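Local coordinates for SAM dependent methyltransferase (PDB 2IGT), which binds S-adenosylmethionine and probably transfers its methyl group to an acceptor substrate, at residues P135-H140 and V270-S275; N159-T164 and T231-F236; T179-S184 and E210-F215. One frame throughout, in Å; residues are numbered along the deposited sequence.

Interaction 1: P135-H140 and V270-S275; sequences PEQIVH and VLTAYS. With SAM (S-adenosylmethionine), chain D.
Tyr274 OH is held by two side chains of 135-140: it gives its proton to Glu136 OE2 at 2.9 Å and receives Gln137 NE2 at 3.0 Å, the N-H pointing at the oxygen at 154°. The setting is the Rossmann-like methyltransferase sheet, where the C-terminal end of strand 268-273 meets the 3-10 turn that leads into helix 138-150. The hydroxyl approaches OE2 from above the carboxylate plane, while OE2 itself lies at the edge of the tyrosine ring, near the ring plane. Glu136 reaches it with CG set between its backbone N and carbonyl carbon (chi1 65°) and a second bend at chi2. In this conformer the two bonds hold the far end of the phenol, and nearer its root the ring lies against the cofactor, CD2 being 3.8 Å from SAM CA. Toward the N-terminal side of the strand the contact turns apolar. Val270 CG1 sits over one face of the His140 imidazole, whose neighbour beyond the segments is the ring of Phe324. The hydroxyl of Thr272 is engaged by Asp232, and its methyl faces the 135-140 segment: CG2 lies 3.6 Å from His140 NE2 and 3.6 Å from Gln137 OE1.

Interaction 2: N159-T164 and T231-F236; sequences NLFGYT and TDPPKF. With SAM (S-adenosylmethionine), chain D; FMT (formic acid), chain I.
Leu160, the last residue of strand 156-160, pairs in parallel with Thr231, and Asp232 N donates to Leu160 O at 3.2 Å and 155°. This is the point at which two neighbouring strands of the Rossmann-like sheet end and their loops open around the cofactor; Asp232-Pro233-Pro234 forms a DPP loop after strand 228-231, resembling the (D/N)PP motif of many class I methyltransferases. Leu160 CB packs 3.5 Å from Thr231 OG1, a hydroxyl that this contact buries without a hydrogen-bond partner in the model. Phe161 follows with a left-handed backbone and buries more surface than any other residue of the contact. Pro233 CA stands over the centre of its ring, 3.6 Å from the centroid and 12° off the normal, a CH-pi contact, while Thr231 OG1 lies at the ring edge. Pro234 CD comes to 3.4 Å from Phe161 CD1, and that same CD1 is 3.3 Å from SAM C4 of the adenine, so the ring is wedged between the proline pair and the base. Phe161 O receives a water that also donates to Asp232 OD2, joining the two loops. Beyond Gly162, Tyr163 turns its ring edge to the ribose O3', and its hydroxyl donates to a formic acid molecule at 2.8 Å. Asp232 OD1 is bound by Thr272 OG1. Within this contact the adenine meets the Phe161 ring, whereas Asp232 OD2 offers the methionine amino group a weak hydrogen bond, consistent with a role in placing the methionine end.

Interaction 3: T179-S184 and E210-F215; sequences THVDAS and EDAMKF. With SAM (S-adenosylmethionine), chain D; ACY (acetic acid), chain F.
Val181 sets CG1 opposite its backbone N (chi1 -173°) and Phe215 does the same with CG (chi1 178°), which brings Val181 CG2 to 3.6 Å from Phe215 CD2. On the side of the strand facing helix 212-222, Thr179 CG2 adds a contact of 3.8 Å with Phe215 CZ, seating the helix on the strand. The backbones meet through a weak bond, Glu210 N to Asp182 O at 3.4 Å. Each ribose hydroxyl takes its own oxygen of Asp182: O2' donates to OD1 and O3' to OD2, both at 2.7 Å. OD1 also accepts Ser184 N with its anti lone pair, an Asx turn that braces the carboxylate. At the adenine, SAM N6 donates to Asp211 OD1 at 2.9 Å and Ala212 N donates to SAM N1 at 2.9 Å, a pair that reads the adenine edge. Asp211 OD2 meanwhile caps the helix through Lys214 N, and OD1 has a salt bridge with Arg100 of the second subunit. An acidic residue at the C-terminal side of the second strand of the Rossmann-like core, gripping both ribose hydroxyls, is a hallmark of class I SAM-dependent methyltransferases.

In the fold
From the N terminus, the chain first enters interaction 1 at 135-140, whose partner 270-275 lies 130 residues on and closes the longest of the three loops, joining the turn into helix 138-150 to strand 268-273. Inside it, interaction 2 ties the ends of strands 156-160 and 228-231, and inside that again interaction 3 ties strand 177-181 to helix 212-222, so the contacts nest without crossing. All reach one mixed sheet. Interactions 1 and 2 touch through Val270 O and Thr231 N, interactions 2 and 3 through Tyr163 N and Asp182 OD2; interactions 1 and 3, about 18 Å apart between centres, do not meet. SAM spans all three, from methionine end to adenine.

Interaction 1: P135-H140 and V270-S275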
loop_
_atom_site.group_PDB
_atom_site.type_symbol
_atom_site.label_atom_id
_atom_site.label_comp_id
_atom_site.label_asym_id
_atom_site.label_seq_id
_atom_site.Cartn_x
_atom_site.Cartn_y
_atom_site.Cartn_z
ATOM N N PRO A 135 -23.913 -16.971 0.253
ATOM C CA PRO A 135 -25.278 -17.395 0.580
ATOM C C PRO A 135 -25.391 -18.837 1.043
ATOM O O PRO A 135 -26.355 -19.197 1.722
ATOM C CB PRO A 135 -26.057 -17.200 -0.730
ATOM C CG PRO A 135 -25.043 -17.044 -1.788
ATOM C CD PRO A 135 -23.738 -16.642 -1.179
ATOM N N GLU A 136 -24.419 -19.660 0.678
ATOM C CA GLU A 136 -24.407 -21.060 1.156
ATOM C C GLU A 136 -24.362 -21.139 2.689
ATOM O O GLU A 136 -24.847 -22.115 3.283
ATOM C CB GLU A 136 -23.215 -21.836 0.556
ATOM C CG GLU A 136 -21.832 -21.369 0.979
ATOM C CD GLU A 136 -21.255 -20.240 0.123
ATOM O OE1 GLU A 136 -22.006 -19.539 -0.593
ATOM O OE2 GLU A 136 -20.022 -20.043 0.157
ATOM N N GLN A 137 -23.785 -20.110 3.320
ATOM C CA GLN A 137 -23.691 -20.019 4.785
ATOM C C GLN A 137 -25.065 -20.009 5.477
ATOM O O GLN A 137 -25.150 -20.121 6.704
ATOM C CB GLN A 137 -22.839 -18.805 5.200
ATOM C CG GLN A 137 -21.324 -18.960 4.857
ATOM C CD GLN A 137 -20.641 -20.007 5.727
ATOM O OE1 GLN A 137 -20.987 -20.174 6.907
ATOM N NE2 GLN A 137 -19.684 -20.726 5.158
ATOM N N ILE A 138 -26.139 -19.903 4.687
ATOM C CA ILE A 138 -27.503 -19.986 5.229
ATOM C C ILE A 138 -27.750 -21.252 6.056
ATOM O O ILE A 138 -28.516 -21.225 7.014
ATOM C CB ILE A 138 -28.586 -19.865 4.137
ATOM C CG1 ILE A 138 -29.956 -19.545 4.788
ATOM C CG2 ILE A 138 -28.626 -21.143 3.252
ATOM C CD1 ILE A 138 -31.086 -19.191 3.811
ATOM N N VAL A 139 -27.094 -22.359 5.698
ATOM C CA VAL A 139 -27.218 -23.562 6.516
ATOM C C VAL A 139 -26.728 -23.297 7.969
ATOM O O VAL A 139 -27.415 -23.667 8.926
ATOM C CB VAL A 139 -26.512 -24.778 5.875
ATOM C CG1 VAL A 139 -26.782 -26.043 6.673
ATOM C CG2 VAL A 139 -26.979 -24.946 4.420
ATOM N N HIS A 140 -25.575 -22.648 8.128
ATOM C CA HIS A 140 -25.069 -22.315 9.476
ATOM C C HIS A 140 -25.928 -21.217 10.116
ATOM O O HIS A 140 -26.144 -21.236 11.324
ATOM C CB HIS A 140 -23.591 -21.858 9.470
ATOM C CG HIS A 140 -22.626 -22.885 8.939
ATOM N ND1 HIS A 140 -22.438 -24.120 9.537
ATOM C CD2 HIS A 140 -21.772 -22.839 7.886
ATOM C CE1 HIS A 140 -21.537 -24.804 8.848
ATOM N NE2 HIS A 140 -21.112 -24.049 7.845
ATOM N N VAL A 270 -18.386 -22.822 16.068
ATOM C CA VAL A 270 -18.526 -23.155 14.659
ATOM C C VAL A 270 -17.374 -22.549 13.881
ATOM O O VAL A 270 -17.159 -21.338 13.930
ATOM C CB VAL A 270 -19.848 -22.596 14.055
ATOM C CG1 VAL A 270 -19.904 -22.887 12.541
ATOM C CG2 VAL A 270 -21.086 -23.159 14.809
ATOM N N LEU A 271 -16.610 -23.404 13.214
ATOM C CA LEU A 271 -15.508 -22.973 12.366
ATOM C C LEU A 271 -15.878 -23.193 10.905
ATOM O O LEU A 271 -16.272 -24.306 10.516
ATOM C CB LEU A 271 -14.269 -23.825 12.707
ATOM C CG LEU A 271 -13.101 -23.828 11.719
ATOM C CD1 LEU A 271 -12.399 -22.430 11.705
ATOM C CD2 LEU A 271 -12.104 -24.916 12.140
ATOM N N THR A 272 -15.690 -22.154 10.085
ATOM C CA THR A 272 -15.833 -22.259 8.627
ATOM C C THR A 272 -14.508 -21.873 7.977
ATOM O O THR A 272 -13.830 -20.954 8.447
ATOM C CB THR A 272 -17.013 -21.390 8.087
ATOM O OG1 THR A 272 -16.858 -20.029 8.540
ATOM C CG2 THR A 272 -18.354 -21.914 8.653
ATOM N N ALA A 273 -14.147 -22.569 6.891
ATOM C CA ALA A 273 -12.867 -22.331 6.226
ATOM C C ALA A 273 -12.973 -22.432 4.706
ATOM O O ALA A 273 -13.412 -23.469 4.174
ATOM C CB ALA A 273 -11.789 -23.270 6.768
ATOM N N TYR A 274 -12.553 -21.381 4.012
ATOM C CA TYR A 274 -12.544 -21.392 2.561
ATOM C C TYR A 274 -11.247 -21.984 2.004
ATOM O O TYR A 274 -11.099 -22.149 0.800
ATOM C CB TYR A 274 -12.935 -20.008 2.008
ATOM C CG TYR A 274 -14.430 -19.823 2.162
ATOM C CD1 TYR A 274 -15.287 -19.994 1.076
ATOM C CD2 TYR A 274 -14.999 -19.557 3.429
ATOM C CE1 TYR A 274 -16.674 -19.868 1.223
ATOM C CE2 TYR A 274 -16.380 -19.431 3.589
ATOM C CZ TYR A 274 -17.210 -19.586 2.480
ATOM O OH TYR A 274 -18.570 -19.465 2.623
ATOM N N SER A 275 -10.344 -22.381 2.904
ATOM C CA SER A 275 -9.084 -23.025 2.501
ATOM C C SER A 275 -9.320 -24.483 2.076
ATOM O O SER A 275 -8.872 -25.412 2.770
ATOM C CB SER A 275 -8.082 -22.982 3.667
ATOM O OG SER A 275 -7.720 -21.657 3.995
HETATM N N SAM D . -13.546 -16.305 5.137
HETATM C CA SAM D . -13.860 -15.985 3.717
HETATM C C SAM D . -12.636 -16.319 2.844
HETATM O O SAM D . -11.547 -16.685 3.324
HETATM O OXT SAM D . -12.730 -16.248 1.612
HETATM C CB SAM D . -14.306 -14.513 3.566
HETATM C CG SAM D . -13.194 -13.437 3.538
HETATM S SD SAM D . -12.278 -13.289 5.120
HETATM C CE SAM D . -12.272 -14.910 5.857
HETATM C "C5'" SAM D . -13.599 -12.639 6.176
HETATM C "C4'" SAM D . -13.204 -11.358 6.890
HETATM O "O4'" SAM D . -12.007 -11.563 7.621
HETATM C "C3'" SAM D . -12.885 -10.165 5.981
HETATM O "O3'" SAM D . -13.938 -9.220 6.068
HETATM C "C2'" SAM D . -11.552 -9.584 6.478
HETATM O "O2'" SAM D . -11.563 -8.180 6.655
HETATM C "C1'" SAM D . -11.433 -10.292 7.839
HETATM N N9 SAM D . -10.083 -10.468 8.368
HETATM C C8 SAM D . -8.927 -10.829 7.700
HETATM N N7 SAM D . -7.923 -10.911 8.595
HETATM C C5 SAM D . -8.405 -10.603 9.831
HETATM C C6 SAM D . -7.804 -10.495 11.091
HETATM N N6 SAM D . -6.516 -10.749 11.259
HETATM N N1 SAM D . -8.593 -10.177 12.194
HETATM C C2 SAM D . -9.927 -9.905 12.019
HETATM N N3 SAM D . -10.528 -9.973 10.768
HETATM C C4 SAM D . -9.764 -10.309 9.688
#

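Interaction 2: N159-T164 and T231-F236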
loop_
_atom_site.group_PDB
_atom_site.type_symbol
_atom_site.label_atom_id
_atom_site.label_comp_id
_atom_site.label_asym_id
_atom_site.label_seq_id
_atom_site.Cartn_x
_atom_site.Cartn_y
_atom_site.Cartn_z
ATOM N N ASN A 159 -18.937 -13.383 16.643
ATOM C CA ASN A 159 -18.767 -13.665 15.223
ATOM C C ASN A 159 -17.422 -13.097 14.772
ATOM O O ASN A 159 -17.284 -11.872 14.604
ATOM C CB ASN A 159 -19.942 -13.042 14.431
ATOM C CG ASN A 159 -19.917 -13.413 12.948
ATOM O OD1 ASN A 159 -19.213 -14.348 12.539
ATOM N ND2 ASN A 159 -20.678 -12.672 12.134
ATOM N N LEU A 160 -16.425 -13.975 14.636
ATOM C CA LEU A 160 -15.046 -13.578 14.261
ATOM C C LEU A 160 -14.831 -13.611 12.758
ATOM O O LEU A 160 -15.274 -14.557 12.105
ATOM C CB LEU A 160 -14.005 -14.508 14.936
ATOM C CG LEU A 160 -14.087 -14.623 16.458
ATOM C CD1 LEU A 160 -13.003 -15.591 16.950
ATOM C CD2 LEU A 160 -13.909 -13.212 17.086
ATOM N N PHE A 161 -14.120 -12.595 12.230
ATOM C CA PHE A 161 -13.908 -12.420 10.771
ATOM C C PHE A 161 -15.280 -12.239 10.125
ATOM O O PHE A 161 -15.595 -12.892 9.133
ATOM C CB PHE A 161 -13.217 -13.626 10.128
ATOM C CG PHE A 161 -11.905 -13.998 10.771
ATOM C CD1 PHE A 161 -10.713 -13.382 10.356
ATOM C CD2 PHE A 161 -11.854 -14.975 11.777
ATOM C CE1 PHE A 161 -9.484 -13.758 10.939
ATOM C CE2 PHE A 161 -10.632 -15.349 12.360
ATOM C CZ PHE A 161 -9.450 -14.756 11.934
ATOM N N GLY A 162 -16.083 -11.351 10.709
ATOM C CA GLY A 162 -17.518 -11.301 10.411
ATOM C C GLY A 162 -17.920 -10.756 9.042
ATOM O O GLY A 162 -19.066 -10.938 8.624
ATOM N N TYR A 163 -16.994 -10.084 8.354
ATOM C CA TYR A 163 -17.230 -9.666 6.959
ATOM C C TYR A 163 -18.471 -8.748 6.895
ATOM O O TYR A 163 -18.578 -7.820 7.706
ATOM C CB TYR A 163 -17.350 -10.920 6.068
ATOM C CG TYR A 163 -17.459 -10.687 4.581
ATOM C CD1 TYR A 163 -16.576 -9.835 3.921
ATOM C CD2 TYR A 163 -18.436 -11.354 3.822
ATOM C CE1 TYR A 163 -16.656 -9.641 2.534
ATOM C CE2 TYR A 163 -18.530 -11.158 2.436
ATOM C CZ TYR A 163 -17.628 -10.315 1.801
ATOM O OH TYR A 163 -17.686 -10.092 0.428
ATOM N N THR A 164 -19.421 -9.008 5.989
ATOM C CA THR A 164 -20.568 -8.125 5.851
ATOM C C THR A 164 -21.648 -8.393 6.905
ATOM O O THR A 164 -22.683 -7.747 6.889
ATOM C CB THR A 164 -21.168 -8.196 4.437
ATOM O OG1 THR A 164 -21.539 -9.554 4.147
ATOM C CG2 THR A 164 -20.153 -7.656 3.361
ATOM N N THR A 231 -16.491 -18.572 13.751
ATOM C CA THR A 231 -15.234 -18.016 13.245
ATOM C C THR A 231 -14.999 -18.472 11.822
ATOM O O THR A 231 -15.106 -19.674 11.511
ATOM C CB THR A 231 -14.047 -18.301 14.209
ATOM O OG1 THR A 231 -12.858 -17.637 13.741
ATOM C CG2 THR A 231 -13.788 -19.828 14.409
ATOM N N ASP A 232 -14.719 -17.495 10.958
ATOM C CA ASP A 232 -14.595 -17.738 9.515
ATOM C C ASP A 232 -13.226 -17.237 8.996
ATOM O O ASP A 232 -13.173 -16.378 8.116
ATOM C CB ASP A 232 -15.743 -17.027 8.770
ATOM C CG ASP A 232 -15.726 -17.302 7.270
ATOM O OD1 ASP A 232 -15.385 -18.436 6.876
ATOM O OD2 ASP A 232 -16.007 -16.353 6.491
ATOM N N PRO A 233 -12.118 -17.790 9.536
ATOM C CA PRO A 233 -10.787 -17.261 9.229
ATOM C C PRO A 233 -10.390 -17.532 7.774
ATOM O O PRO A 233 -10.573 -18.657 7.277
ATOM C CB PRO A 233 -9.861 -18.087 10.129
ATOM C CG PRO A 233 -10.622 -19.461 10.294
ATOM C CD PRO A 233 -12.045 -18.946 10.466
ATOM N N PRO A 234 -9.790 -16.520 7.123
ATOM C CA PRO A 234 -9.232 -16.702 5.787
ATOM C C PRO A 234 -7.927 -17.455 5.914
ATOM O O PRO A 234 -7.357 -17.542 6.995
ATOM C CB PRO A 234 -8.949 -15.270 5.309
ATOM C CG PRO A 234 -8.809 -14.422 6.557
ATOM C CD PRO A 234 -9.603 -15.143 7.657
ATOM N N LYS A 235 -7.441 -17.965 4.802
ATOM C CA LYS A 235 -6.115 -18.536 4.757
ATOM C C LYS A 235 -5.044 -17.519 5.188
ATOM O O LYS A 235 -4.145 -17.846 6.003
ATOM C CB LYS A 235 -5.796 -19.090 3.368
ATOM C CG LYS A 235 -4.416 -19.717 3.372
ATOM C CD LYS A 235 -4.164 -20.596 2.155
ATOM C CE LYS A 235 -2.871 -21.370 2.352
ATOM N NZ LYS A 235 -2.755 -22.447 1.315
ATOM N N PHE A 236 -5.158 -16.293 4.669
ATOM C CA PHE A 236 -4.221 -15.214 4.957
ATOM C C PHE A 236 -4.998 -13.941 5.278
ATOM O O PHE A 236 -5.959 -13.607 4.575
ATOM C CB PHE A 236 -3.319 -14.938 3.739
ATOM C CG PHE A 236 -2.532 -16.127 3.261
ATOM C CD1 PHE A 236 -1.481 -16.640 4.024
ATOM C CD2 PHE A 236 -2.799 -16.704 2.016
ATOM C CE1 PHE A 236 -0.723 -17.734 3.560
ATOM C CE2 PHE A 236 -2.049 -17.785 1.549
ATOM C CZ PHE A 236 -1.012 -18.300 2.331
HETATM N N SAM D . -13.546 -16.305 5.137
HETATM C CA SAM D . -13.860 -15.985 3.717
HETATM C C SAM D . -12.636 -16.319 2.844
HETATM O O SAM D . -11.547 -16.685 3.324
HETATM O OXT SAM D . -12.730 -16.248 1.612
HETATM C CB SAM D . -14.306 -14.513 3.566
HETATM C CG SAM D . -13.194 -13.437 3.538
HETATM S SD SAM D . -12.278 -13.289 5.120
HETATM C CE SAM D . -12.272 -14.910 5.857
HETATM C "C5'" SAM D . -13.599 -12.639 6.176
HETATM C "C4'" SAM D . -13.204 -11.358 6.890
HETATM O "O4'" SAM D . -12.007 -11.563 7.621
HETATM C "C3'" SAM D . -12.885 -10.165 5.981
HETATM O "O3'" SAM D . -13.938 -9.220 6.068
HETATM C "C2'" SAM D . -11.552 -9.584 6.478
HETATM O "O2'" SAM D . -11.563 -8.180 6.655
HETATM C "C1'" SAM D . -11.433 -10.292 7.839
HETATM N N9 SAM D . -10.083 -10.468 8.368
HETATM C C8 SAM D . -8.927 -10.829 7.700
HETATM N N7 SAM D . -7.923 -10.911 8.595
HETATM C C5 SAM D . -8.405 -10.603 9.831
HETATM C C6 SAM D . -7.804 -10.495 11.091
HETATM N N6 SAM D . -6.516 -10.749 11.259
HETATM N N1 SAM D . -8.593 -10.177 12.194
HETATM C C2 SAM D . -9.927 -9.905 12.019
HETATM N N3 SAM D . -10.528 -9.973 10.768
HETATM C C4 SAM D . -9.764 -10.309 9.688
HETATM C C FMT I . -18.949 -13.270 -1.410
HETATM O O1 FMT I . -19.037 -12.121 -0.974
HETATM O O2 FMT I . -19.106 -13.602 -2.585
HETATM O O HOH W 1 -17.411 -14.279 7.594
#

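Interaction 3: T179-S184 and E210-F215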
loop_
_atom_site.group_PDB
_atom_site.type_symbol
_atom_site.label_atom_id
_atom_site.label_comp_id
_atom_site.label_asym_id
_atom_site.label_seq_id
_atom_site.Cartn_x
_atom_site.Cartn_y
_atom_site.Cartn_z
ATOM N N THR A 179 -21.424 -9.749 19.344
ATOM C CA THR A 179 -20.153 -9.053 19.172
ATOM C C THR A 179 -19.573 -9.482 17.814
ATOM O O THR A 179 -19.347 -10.689 17.554
ATOM C CB THR A 179 -19.195 -9.356 20.343
ATOM O OG1 THR A 179 -19.800 -8.896 21.559
ATOM C CG2 THR A 179 -17.809 -8.663 20.133
ATOM N N HIS A 180 -19.389 -8.501 16.936
ATOM C CA HIS A 180 -18.918 -8.749 15.556
ATOM C C HIS A 180 -17.484 -8.206 15.416
ATOM O O HIS A 180 -17.211 -7.026 15.690
ATOM C CB HIS A 180 -19.905 -8.080 14.580
ATOM C CG HIS A 180 -19.502 -8.125 13.129
ATOM N ND1 HIS A 180 -18.407 -7.449 12.622
ATOM C CD2 HIS A 180 -20.112 -8.696 12.067
ATOM C CE1 HIS A 180 -18.347 -7.631 11.311
ATOM N NE2 HIS A 180 -19.375 -8.380 10.951
ATOM N N VAL A 181 -16.559 -9.083 15.030
ATOM C CA VAL A 181 -15.148 -8.717 14.981
ATOM C C VAL A 181 -14.610 -8.839 13.572
ATOM O O VAL A 181 -14.669 -9.923 12.977
ATOM C CB VAL A 181 -14.286 -9.607 15.929
ATOM C CG1 VAL A 181 -12.836 -9.095 15.982
ATOM C CG2 VAL A 181 -14.895 -9.639 17.351
ATOM N N ASP A 182 -14.070 -7.736 13.053
ATOM C CA ASP A 182 -13.426 -7.722 11.739
ATOM C C ASP A 182 -12.320 -6.662 11.753
ATOM O O ASP A 182 -12.542 -5.571 12.243
ATOM C CB ASP A 182 -14.447 -7.411 10.619
ATOM C CG ASP A 182 -13.950 -7.844 9.253
ATOM O OD1 ASP A 182 -12.963 -7.260 8.771
ATOM O OD2 ASP A 182 -14.501 -8.809 8.677
ATOM N N ALA A 183 -11.140 -6.992 11.217
ATOM C CA ALA A 183 -10.003 -6.069 11.187
ATOM C C ALA A 183 -10.181 -4.923 10.198
ATOM O O ALA A 183 -9.456 -3.929 10.274
ATOM C CB ALA A 183 -8.731 -6.818 10.841
ATOM N N SER A 184 -11.112 -5.082 9.254
ATOM C CA SER A 184 -11.285 -4.103 8.176
ATOM C C SER A 184 -12.354 -3.059 8.532
ATOM O O SER A 184 -13.529 -3.379 8.667
ATOM C CB SER A 184 -11.615 -4.796 6.844
ATOM O OG SER A 184 -12.074 -3.839 5.893
ATOM N N GLU A 210 -10.756 -4.877 15.036
ATOM C CA GLU A 210 -9.545 -5.339 15.686
ATOM C C GLU A 210 -9.136 -6.642 15.031
ATOM O O GLU A 210 -9.958 -7.318 14.390
ATOM C CB GLU A 210 -9.754 -5.520 17.206
ATOM C CG GLU A 210 -8.434 -5.823 17.998
ATOM C CD GLU A 210 -8.535 -5.683 19.535
ATOM O OE1 GLU A 210 -9.607 -5.918 20.105
ATOM O OE2 GLU A 210 -7.512 -5.347 20.181
ATOM N N ASP A 211 -7.857 -6.970 15.151
ATOM C CA ASP A 211 -7.381 -8.327 14.855
ATOM C C ASP A 211 -8.215 -9.341 15.692
ATOM O O ASP A 211 -8.454 -9.120 16.881
ATOM C CB ASP A 211 -5.889 -8.448 15.177
ATOM C CG ASP A 211 -5.364 -9.854 14.904
ATOM O OD1 ASP A 211 -5.132 -10.167 13.714
ATOM O OD2 ASP A 211 -5.246 -10.662 15.869
ATOM N N ALA A 212 -8.688 -10.417 15.060
ATOM C CA ALA A 212 -9.599 -11.351 15.711
ATOM C C ALA A 212 -8.937 -12.077 16.877
ATOM O O ALA A 212 -9.549 -12.214 17.938
ATOM C CB ALA A 212 -10.173 -12.350 14.717
HETATM N N MSE A 213 -7.714 -12.551 16.682
HETATM C CA MSE A 213 -7.024 -13.271 17.758
HETATM C C MSE A 213 -6.623 -12.364 18.940
HETATM O O MSE A 213 -6.740 -12.783 20.100
HETATM C CB MSE A 213 -5.816 -14.089 17.242
HETATM C CG MSE A 213 -5.379 -15.180 18.287
HETATM SE SE MSE A 213 -4.545 -16.697 17.495
HETATM C CE MSE A 213 -3.024 -15.784 16.693
ATOM N N LYS A 214 -6.177 -11.128 18.650
ATOM C CA LYS A 214 -5.877 -10.159 19.696
ATOM C C LYS A 214 -7.146 -9.885 20.521
ATOM O O LYS A 214 -7.106 -9.876 21.759
ATOM C CB LYS A 214 -5.360 -8.861 19.098
ATOM C CG LYS A 214 -5.036 -7.764 20.142
ATOM C CD LYS A 214 -4.222 -6.603 19.503
ATOM C CE LYS A 214 -2.725 -6.941 19.381
ATOM N NZ LYS A 214 -1.969 -6.022 18.436
ATOM N N PHE A 215 -8.269 -9.698 19.830
ATOM C CA PHE A 215 -9.516 -9.437 20.531
ATOM C C PHE A 215 -9.861 -10.603 21.469
ATOM O O PHE A 215 -10.195 -10.387 22.645
ATOM C CB PHE A 215 -10.696 -9.193 19.586
ATOM C CG PHE A 215 -11.993 -8.969 20.329
ATOM C CD1 PHE A 215 -12.184 -7.796 21.073
ATOM C CD2 PHE A 215 -12.986 -9.950 20.355
ATOM C CE1 PHE A 215 -13.371 -7.579 21.776
ATOM C CE2 PHE A 215 -14.175 -9.741 21.069
ATOM C CZ PHE A 215 -14.366 -8.555 21.779
HETATM N N SAM D . -13.546 -16.305 5.137
HETATM C CA SAM D . -13.860 -15.985 3.717
HETATM C C SAM D . -12.636 -16.319 2.844
HETATM O O SAM D . -11.547 -16.685 3.324
HETATM O OXT SAM D . -12.730 -16.248 1.612
HETATM C CB SAM D . -14.306 -14.513 3.566
HETATM C CG SAM D . -13.194 -13.437 3.538
HETATM S SD SAM D . -12.278 -13.289 5.120
HETATM C CE SAM D . -12.272 -14.910 5.857
HETATM C "C5'" SAM D . -13.599 -12.639 6.176
HETATM C "C4'" SAM D . -13.204 -11.358 6.890
HETATM O "O4'" SAM D . -12.007 -11.563 7.621
HETATM C "C3'" SAM D . -12.885 -10.165 5.981
HETATM O "O3'" SAM D . -13.938 -9.220 6.068
HETATM C "C2'" SAM D . -11.552 -9.584 6.478
HETATM O "O2'" SAM D . -11.563 -8.180 6.655
HETATM C "C1'" SAM D . -11.433 -10.292 7.839
HETATM N N9 SAM D . -10.083 -10.468 8.368
HETATM C C8 SAM D . -8.927 -10.829 7.700
HETATM N N7 SAM D . -7.923 -10.911 8.595
HETATM C C5 SAM D . -8.405 -10.603 9.831
HETATM C C6 SAM D . -7.804 -10.495 11.091
HETATM N N6 SAM D . -6.516 -10.749 11.259
HETATM N N1 SAM D . -8.593 -10.177 12.194
HETATM C C2 SAM D . -9.927 -9.905 12.019
HETATM N N3 SAM D . -10.528 -9.973 10.768
HETATM C C4 SAM D . -9.764 -10.309 9.688
HETATM C C ACY F . -9.791 -1.528 5.717
HETATM O O ACY F . -10.627 -0.628 5.920
HETATM O OXT ACY F . -9.991 -2.520 4.986
HETATM C CH3 ACY F . -8.455 -1.441 6.402
#